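Local structure of N-acetylglucosamine-6-phosphate deacetylase (Mycobacterium smegmatis, 6FV4) at residues V174-I179 with R356-P361; G197-V202 with A220-H225; Q326-A331 with H378-T383. The protein probably removes the acetyl group from N-acetylglucosamine-6-phosphate, acting as a metal-dependent hydrolase of the amidohydrolase superfamily. The protein carries 1 engineered substitution. One frame throughout, in Å; residues are numbered along the deposited sequence.

Contacts 1 and 2 are neighbours in the buried part of the barrel, their centres about 7 Å apart. Strands 174-179 and 199-202 lie side by side there and are joined by a probable hydrogen bond from I179 N to A201 O (2.7 Å). Contact 2 is nested in the long loop of chain that contact 1 closes. Its chemistry is that of a sheet, backbone bonds and small apolar side chains, and it leads to a metal ligand. Contact 1 instead ties a strand to the end of a helix through an arginine. Contact 3, partly buried and on the opposite side of the chain's centre, also sets an arginine against backbone carbonyls, but away from the metals.

Contact 1 of 3, residues V174-I179 with R356-P361; sequences VRMVTI and RALGLP
R175, near the start of strand 174-179, meets L358 with their CA atoms 6.7 Å apart, where the backbone turns at the end of helix 339-357. G359, with a positive phi of 69°, completes the Schellman motif that ends the helix, and the turn presents two carbonyls to the strand. The R175 chain, bent at chi2 (-58°) and chi3 (-72°), curls its guanidinium toward them. R175 NH2 donates to L358 O at 3.1 Å, with this oxygen tilted from the guanidinium plane, and more weakly to G359 O at 2.8 Å, which lies at the edge of the group. L360 CD2 packs over one guanidinium face, 4.0 Å from R175 NH1. A water accepts from R175 NE at 3.1 Å and may donate to R175 O, a possible bridge back to the arginine's own backbone. Beside this polar end, M176 SD touches L358 CD1 at 4.1 Å, the two side chains crossing at about a right angle. The M176 side chain lies about 5 Å from that of zinc ligand H72. Strand 174-179 is held between strands 134-138 and 199-202, R175 sharing backbone bonds with I135 and V199; the contact fastens the end of helix 339-357 to the parallel barrel strands.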
loop_
_atom_site.group_PDB
_atom_site.type_symbol
_atom_site.label_atom_id
_atom_site.label_comp_id
_atom_site.label_asym_id
_atom_site.label_seq_id
_atom_site.Cartn_x
_atom_site.Cartn_y
_atom_site.Cartn_z
ATOM N N VAL B 174 15.495 27.173 8.687
ATOM C CA VAL B 174 15.630 25.762 8.337
ATOM C C VAL B 174 14.338 25.074 8.761
ATOM O O VAL B 174 14.007 25.027 9.950
ATOM C CB VAL B 174 16.856 25.109 8.990
ATOM C CG1 VAL B 174 16.814 23.589 8.736
ATOM C CG2 VAL B 174 18.146 25.685 8.407
ATOM N N ARG B 175 13.589 24.575 7.784
ATOM C CA ARG B 175 12.252 24.048 8.026
ATOM C C ARG B 175 12.199 22.531 8.051
ATOM O O ARG B 175 11.323 21.965 8.715
ATOM C CB ARG B 175 11.282 24.575 6.963
ATOM C CG ARG B 175 11.139 26.079 6.916
ATOM C CD ARG B 175 10.685 26.629 8.253
ATOM N NE ARG B 175 9.286 26.298 8.507
ATOM C CZ ARG B 175 8.277 27.149 8.330
ATOM N NH1 ARG B 175 8.514 28.389 7.905
ATOM N NH2 ARG B 175 7.032 26.763 8.579
ATOM N N MET B 176 13.125 21.857 7.371
ATOM C CA MET B 176 13.082 20.407 7.280
ATOM C C MET B 176 14.502 19.865 7.202
ATOM O O MET B 176 15.367 20.456 6.540
ATOM C CB MET B 176 12.264 19.955 6.060
ATOM C CG MET B 176 12.174 18.449 5.925
ATOM S SD MET B 176 10.795 17.971 4.848
ATOM C CE MET B 176 11.329 18.621 3.267
ATOM N N VAL B 177 14.738 18.746 7.890
ATOM C CA VAL B 177 16.033 18.065 7.905
ATOM C C VAL B 177 15.803 16.569 7.706
ATOM O O VAL B 177 15.091 15.937 8.496
ATOM C CB VAL B 177 16.793 18.319 9.217
ATOM C CG1 VAL B 177 18.111 17.512 9.256
ATOM C CG2 VAL B 177 17.087 19.811 9.374
ATOM N N THR B 178 16.413 16.002 6.665
ATOM C CA THR B 178 16.342 14.561 6.403
ATOM C C THR B 178 17.359 13.812 7.265
ATOM O O THR B 178 18.546 14.170 7.297
ATOM C CB THR B 178 16.601 14.270 4.928
ATOM O OG1 THR B 178 15.550 14.840 4.142
ATOM C CG2 THR B 178 16.638 12.756 4.674
ATOM N N ILE B 179 16.883 12.794 7.982
ATOM C CA ILE B 179 17.671 12.019 8.935
ATOM C C ILE B 179 17.580 10.549 8.540
ATOM O O ILE B 179 16.476 10.014 8.390
ATOM C CB ILE B 179 17.163 12.224 10.377
ATOM C CG1 ILE B 179 17.362 13.672 10.812
ATOM C CG2 ILE B 179 17.891 11.313 11.368
ATOM C CD1 ILE B 179 18.821 14.044 10.860
ATOM N N ARG B 356 0.987 21.954 4.879
ATOM C CA ARG B 356 0.646 21.528 6.232
ATOM C C ARG B 356 1.783 20.727 6.860
ATOM O O ARG B 356 2.115 20.920 8.035
ATOM C CB ARG B 356 -0.650 20.706 6.193
ATOM C CG ARG B 356 -1.248 20.401 7.546
ATOM C CD ARG B 356 -2.439 19.480 7.403
ATOM N NE ARG B 356 -2.080 18.289 6.649
ATOM C CZ ARG B 356 -2.769 17.824 5.607
ATOM N NH1 ARG B 356 -3.869 18.446 5.193
ATOM N NH2 ARG B 356 -2.362 16.725 4.990
ATOM N N ALA B 357 2.392 19.819 6.096
ATOM C CA ALA B 357 3.481 19.018 6.645
ATOM C C ALA B 357 4.641 19.895 7.111
ATOM O O ALA B 357 5.297 19.585 8.111
ATOM C CB ALA B 357 3.967 18.005 5.607
ATOM N N LEU B 358 4.915 20.975 6.401
ATOM C CA LEU B 358 6.051 21.831 6.723
ATOM C C LEU B 358 5.691 23.002 7.622
ATOM O O LEU B 358 6.568 23.815 7.935
ATOM C CB LEU B 358 6.704 22.346 5.441
ATOM C CG LEU B 358 7.852 21.394 5.096
ATOM C CD1 LEU B 358 7.314 20.097 4.478
ATOM C CD2 LEU B 358 8.872 22.039 4.203
ATOM N N GLY B 359 4.441 23.100 8.064
ATOM C CA GLY B 359 4.058 24.228 8.901
ATOM C C GLY B 359 4.055 25.542 8.165
ATOM O O GLY B 359 4.264 26.602 8.779
ATOM N N LEU B 360 3.842 25.504 6.856
ATOM C CA LEU B 360 3.807 26.714 6.058
ATOM C C LEU B 360 2.398 27.278 6.057
ATOM O O LEU B 360 1.450 26.585 6.444
ATOM C CB LEU B 360 4.270 26.414 4.630
ATOM C CG LEU B 360 5.741 26.032 4.459
ATOM C CD1 LEU B 360 5.973 25.332 3.105
ATOM C CD2 LEU B 360 6.582 27.291 4.578
ATOM N N PRO B 361 2.222 28.563 5.670
ATOM C CA PRO B 361 0.862 29.116 5.551
ATOM C C PRO B 361 -0.076 28.178 4.812
ATOM O O PRO B 361 0.168 27.812 3.653
ATOM C CB PRO B 361 1.073 30.428 4.782
ATOM C CG PRO B 361 2.578 30.618 4.672
ATOM C CD PRO B 361 3.241 29.617 5.563
HETATM O O HOH W 1 9.261 23.500 9.940
#

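Contact 2 of 3, residues G197-V202 with A220-H225; sequences GVVAAV and ATVGTH. With CD (cadmium ion), chain J.
With V199 CG1 trans to its backbone nitrogen (chi1 177°) and V222 CG2 trans to its own carbonyl carbon (chi1 168°), these two methyls meet at 3.6 Å, and the same CG1 lies against T221 OG1. The setting is a beta-alpha-beta unit of the amidohydrolase barrel: strand 199-202, helix 209-217, then strand 222-223, running parallel to the first. Three backbone bonds set the register. T221 N donates to A200 O, V202 N to V222 O at 2.8 Å, and T224 N to V202 O at 2.7 Å. A201 and V222 share one face of the sheet, where CB of A201 packs on V222 CG1 at 3.8 Å; toward the other face V202 CG2 reaches A220 CB. At the outer end a water joins A200 N to T221 OG1. Past the pairing the chain delivers H225 to the cadmium site, whose protein ligands also include E138, H150 and H204. T224 OG1 hydrogen-bonds with T178 OG1 of strand 174-179, on the far side of strand 199-202. H225 N is in turn held by E253 OE1. H225 NE2 binds the cadmium ion at 2.5 Å, and T224 CG2 sits over the centre of the imidazole, 4.1 Å above its plane.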
loop_
_atom_site.group_PDB
_atom_site.type_symbol
_atom_site.label_atom_id
_atom_site.label_comp_id
_atom_site.label_asym_id
_atom_site.label_seq_id
_atom_site.Cartn_x
_atom_site.Cartn_y
_atom_site.Cartn_z
ATOM N N GLY B 197 11.453 23.211 16.505
ATOM C CA GLY B 197 10.437 23.554 15.530
ATOM C C GLY B 197 10.772 23.217 14.097
ATOM O O GLY B 197 10.173 23.795 13.187
ATOM N N VAL B 198 11.722 22.311 13.860
ATOM C CA VAL B 198 12.062 21.856 12.512
ATOM C C VAL B 198 11.412 20.496 12.263
ATOM O O VAL B 198 11.332 19.664 13.173
ATOM C CB VAL B 198 13.585 21.776 12.335
ATOM C CG1 VAL B 198 13.939 21.318 10.927
ATOM C CG2 VAL B 198 14.254 23.132 12.688
ATOM N N VAL B 199 10.938 20.274 11.034
ATOM C CA VAL B 199 10.398 18.971 10.655
ATOM C C VAL B 199 11.544 17.986 10.461
ATOM O O VAL B 199 12.553 18.288 9.803
ATOM C CB VAL B 199 9.543 19.078 9.382
ATOM C CG1 VAL B 199 9.056 17.701 8.954
ATOM C CG2 VAL B 199 8.344 20.016 9.587
ATOM N N ALA B 200 11.406 16.801 11.043
ATOM C CA ALA B 200 12.352 15.719 10.825
ATOM C C ALA B 200 11.774 14.803 9.753
ATOM O O ALA B 200 10.650 14.306 9.898
ATOM C CB ALA B 200 12.627 14.970 12.129
ATOM N N ALA B 201 12.517 14.615 8.663
ATOM C CA ALA B 201 12.129 13.713 7.590
ATOM C C ALA B 201 13.028 12.481 7.606
ATOM O O ALA B 201 14.188 12.562 8.002
ATOM C CB ALA B 201 12.207 14.416 6.226
ATOM N N VAL B 202 12.479 11.323 7.201
ATOM C CA VAL B 202 13.254 10.088 7.071
ATOM C C VAL B 202 13.576 9.893 5.597
ATOM O O VAL B 202 12.692 10.012 4.743
ATOM C CB VAL B 202 12.495 8.865 7.629
ATOM C CG1 VAL B 202 13.197 7.566 7.232
ATOM C CG2 VAL B 202 12.401 8.921 9.121
ATOM N N ALA B 220 9.657 12.117 13.814
ATOM C CA ALA B 220 9.732 12.305 12.376
ATOM C C ALA B 220 8.328 12.271 11.788
ATOM O O ALA B 220 7.500 11.449 12.188
ATOM C CB ALA B 220 10.620 11.227 11.746
ATOM N N THR B 221 8.044 13.187 10.854
ATOM C CA THR B 221 6.693 13.319 10.310
ATOM C C THR B 221 6.658 13.374 8.791
ATOM O O THR B 221 5.582 13.617 8.222
ATOM C CB THR B 221 5.991 14.578 10.841
ATOM O OG1 THR B 221 6.801 15.733 10.565
ATOM C CG2 THR B 221 5.699 14.471 12.338
ATOM N N VAL B 222 7.800 13.204 8.117
ATOM C CA VAL B 222 7.861 13.271 6.660
ATOM C C VAL B 222 8.749 12.141 6.156
ATOM O O VAL B 222 9.756 11.809 6.792
ATOM C CB VAL B 222 8.364 14.648 6.168
ATOM C CG1 VAL B 222 8.696 14.607 4.678
ATOM C CG2 VAL B 222 7.314 15.742 6.444
ATOM N N GLY B 223 8.349 11.519 5.047
ATOM C CA GLY B 223 9.219 10.628 4.298
ATOM C C GLY B 223 9.787 11.338 3.082
ATOM O O GLY B 223 9.035 11.800 2.220
ATOM N N THR B 224 11.125 11.473 3.045
ATOM C CA THR B 224 11.811 12.086 1.906
ATOM C C THR B 224 11.795 11.147 0.706
ATOM O O THR B 224 12.270 10.015 0.809
ATOM C CB THR B 224 13.268 12.422 2.256
ATOM O OG1 THR B 224 13.309 13.207 3.445
ATOM C CG2 THR B 224 13.921 13.196 1.137
ATOM N N HIS B 225 11.350 11.673 -0.447
ATOM C CA HIS B 225 10.991 10.967 -1.679
ATOM C C HIS B 225 10.911 9.447 -1.526
ATOM O O HIS B 225 11.847 8.713 -1.881
ATOM C CB HIS B 225 11.923 11.342 -2.845
ATOM C CG HIS B 225 13.390 11.242 -2.534
ATOM N ND1 HIS B 225 13.932 10.217 -1.792
ATOM C CD2 HIS B 225 14.428 12.028 -2.903
ATOM C CE1 HIS B 225 15.240 10.371 -1.715
ATOM N NE2 HIS B 225 15.567 11.450 -2.399
HETATM CD CD CD J . 17.681 12.694 -2.557
HETATM O O HOH W 2 8.821 16.175 12.413
HETATM O O HOH W 3 18.148 11.074 -4.527
#

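Contact 3 of 3, residues Q326-A331 with H378-T383; sequences QVFRLA and HDLAVT
R329 and L380 supply most of the buried surface here, with F328 third, and together they join helix 324-334 to the turn that leads into strand 382-387. R329 leaves the helix with CG trans to the backbone nitrogen (chi1 -176°) and runs extended until a bend at chi3 (41°), which swings the guanidinium over to the turn. On the way its aliphatic part lies alongside L380, the two side chains sliding past each other in opposite directions, with R329 CG 4.1 Å from L380 CB. R329 CD also comes to 3.3 Å from D379 O. At the end R329 NH1 meets L380 O, which lies at the guanidinium edge, at 2.7 Å; the N-H points well off the oxygen (129°), making this a weak hydrogen bond despite its length. A381 CA is beside the same nitrogen.

L380 has a positive phi, and its side chain heads toward the helix. There L380 CD1 touches F328 CE2 at 4.2 Å, approaching the ring obliquely. Both residues continue into a common apolar layer: L380 packs on V332 and L343, while F328 meets the ring of F68 and packs on A346, V347 and A350 of helix 339-357.

E325, one turn before R329, forms a long, weak ion pair with NH1 and also accepts a hydrogen bond from V382 N. The junction therefore combines leucine-phenylalanine packing with polar contacts at the partly exposed R329. Because the arginine's one hydrogen bond across the contact is weak and goes to L380 O, the polar part of the link uses the turn's backbone, the apolar part the L380 side chain.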
loop_
_atom_site.group_PDB
_atom_site.type_symbol
_atom_site.label_atom_id
_atom_site.label_comp_id
_atom_site.label_asym_id
_atom_site.label_seq_id
_atom_site.Cartn_x
_atom_site.Cartn_y
_atom_site.Cartn_z
ATOM N N GLN B 326 4.359 19.801 -14.055
ATOM C CA GLN B 326 4.409 18.475 -14.666
ATOM C C GLN B 326 3.947 17.396 -13.697
ATOM O O GLN B 326 3.212 16.482 -14.088
ATOM C CB GLN B 326 5.825 18.167 -15.166
ATOM C CG GLN B 326 6.219 18.928 -16.426
ATOM C CD GLN B 326 7.718 18.893 -16.686
ATOM O OE1 GLN B 326 8.451 19.756 -16.213
ATOM N NE2 GLN B 326 8.176 17.907 -17.457
ATOM N N VAL B 327 4.364 17.464 -12.432
ATOM C CA VAL B 327 3.966 16.403 -11.511
ATOM C C VAL B 327 2.473 16.489 -11.205
ATOM O O VAL B 327 1.801 15.454 -11.063
ATOM C CB VAL B 327 4.811 16.422 -10.228
ATOM C CG1 VAL B 327 6.305 16.330 -10.573
ATOM C CG2 VAL B 327 4.515 17.645 -9.410
ATOM N N PHE B 328 1.928 17.711 -11.120
ATOM C CA PHE B 328 0.486 17.883 -10.949
ATOM C C PHE B 328 -0.281 17.196 -12.079
ATOM O O PHE B 328 -1.231 16.439 -11.835
ATOM C CB PHE B 328 0.143 19.374 -10.904
ATOM C CG PHE B 328 -1.328 19.670 -10.651
ATOM C CD1 PHE B 328 -1.833 19.705 -9.360
ATOM C CD2 PHE B 328 -2.192 19.928 -11.705
ATOM C CE1 PHE B 328 -3.189 19.999 -9.121
ATOM C CE2 PHE B 328 -3.542 20.208 -11.475
ATOM C CZ PHE B 328 -4.037 20.241 -10.180
ATOM N N ARG B 329 0.114 17.468 -13.322
ATOM C CA ARG B 329 -0.575 16.907 -14.479
ATOM C C ARG B 329 -0.410 15.392 -14.534
ATOM O O ARG B 329 -1.358 14.675 -14.871
ATOM C CB ARG B 329 -0.043 17.585 -15.744
ATOM C CG ARG B 329 -0.695 17.203 -17.052
ATOM C CD ARG B 329 -0.244 18.142 -18.194
ATOM N NE ARG B 329 1.186 18.469 -18.152
ATOM C CZ ARG B 329 1.689 19.688 -17.944
ATOM N NH1 ARG B 329 0.887 20.734 -17.759
ATOM N NH2 ARG B 329 3.006 19.866 -17.925
ATOM N N LEU B 330 0.776 14.879 -14.175
ATOM C CA LEU B 330 0.961 13.428 -14.110
ATOM C C LEU B 330 0.183 12.815 -12.947
ATOM O O LEU B 330 -0.371 11.715 -13.068
ATOM C CB LEU B 330 2.453 13.095 -14.007
ATOM C CG LEU B 330 3.230 13.220 -15.321
ATOM C CD1 LEU B 330 4.737 13.034 -15.136
ATOM C CD2 LEU B 330 2.657 12.202 -16.354
ATOM N N ALA B 331 0.122 13.510 -11.813
ATOM C CA ALA B 331 -0.699 13.043 -10.699
ATOM C C ALA B 331 -2.164 12.897 -11.110
ATOM O O ALA B 331 -2.813 11.897 -10.778
ATOM C CB ALA B 331 -0.563 14.006 -9.513
ATOM N N HIS B 378 -7.397 23.337 -20.462
ATOM C CA HIS B 378 -7.971 21.993 -20.402
ATOM C C HIS B 378 -6.894 20.919 -20.465
ATOM O O HIS B 378 -7.064 19.840 -19.887
ATOM C CB HIS B 378 -9.014 21.791 -21.508
ATOM C CG HIS B 378 -10.421 22.097 -21.070
ATOM N ND1 HIS B 378 -11.053 21.413 -20.051
ATOM C CD2 HIS B 378 -11.308 23.029 -21.499
ATOM C CE1 HIS B 378 -12.267 21.907 -19.876
ATOM N NE2 HIS B 378 -12.447 22.890 -20.741
ATOM N N ASP B 379 -5.773 21.204 -21.121
ATOM C CA ASP B 379 -4.637 20.288 -21.065
ATOM C C ASP B 379 -3.911 20.323 -19.723
ATOM O O ASP B 379 -2.871 19.672 -19.592
ATOM C CB ASP B 379 -3.653 20.611 -22.191
ATOM C CG ASP B 379 -4.260 20.418 -23.577
ATOM O OD1 ASP B 379 -5.182 19.575 -23.726
ATOM O OD2 ASP B 379 -3.820 21.120 -24.517
ATOM N N LEU B 380 -4.433 21.054 -18.736
ATOM C CA LEU B 380 -3.762 21.264 -17.452
ATOM C C LEU B 380 -2.379 21.891 -17.627
ATOM O O LEU B 380 -1.461 21.627 -16.848
ATOM C CB LEU B 380 -3.672 19.965 -16.643
ATOM C CG LEU B 380 -5.002 19.334 -16.206
ATOM C CD1 LEU B 380 -4.793 18.344 -15.064
ATOM C CD2 LEU B 380 -6.005 20.413 -15.805
ATOM N N ALA B 381 -2.215 22.730 -18.646
ATOM C CA ALA B 381 -1.014 23.542 -18.779
ATOM C C ALA B 381 -1.225 24.892 -18.108
ATOM O O ALA B 381 -2.300 25.487 -18.223
ATOM C CB ALA B 381 -0.644 23.755 -20.248
ATOM N N VAL B 382 -0.179 25.372 -17.426
ATOM C CA VAL B 382 -0.210 26.677 -16.771
ATOM C C VAL B 382 -0.298 27.777 -17.814
ATOM O O VAL B 382 0.542 27.869 -18.718
ATOM C CB VAL B 382 1.038 26.882 -15.903
ATOM C CG1 VAL B 382 1.080 28.332 -15.391
ATOM C CG2 VAL B 382 1.069 25.893 -14.758
ATOM N N THR B 383 -1.306 28.636 -17.677
ATOM C CA THR B 383 -1.453 29.800 -18.537
ATOM C C THR B 383 -1.285 31.112 -17.783
ATOM O O THR B 383 -1.037 32.143 -18.416
ATOM C CB THR B 383 -2.826 29.785 -19.225
ATOM O OG1 THR B 383 -3.850 29.725 -18.227
ATOM C CG2 THR B 383 -2.960 28.552 -20.132
#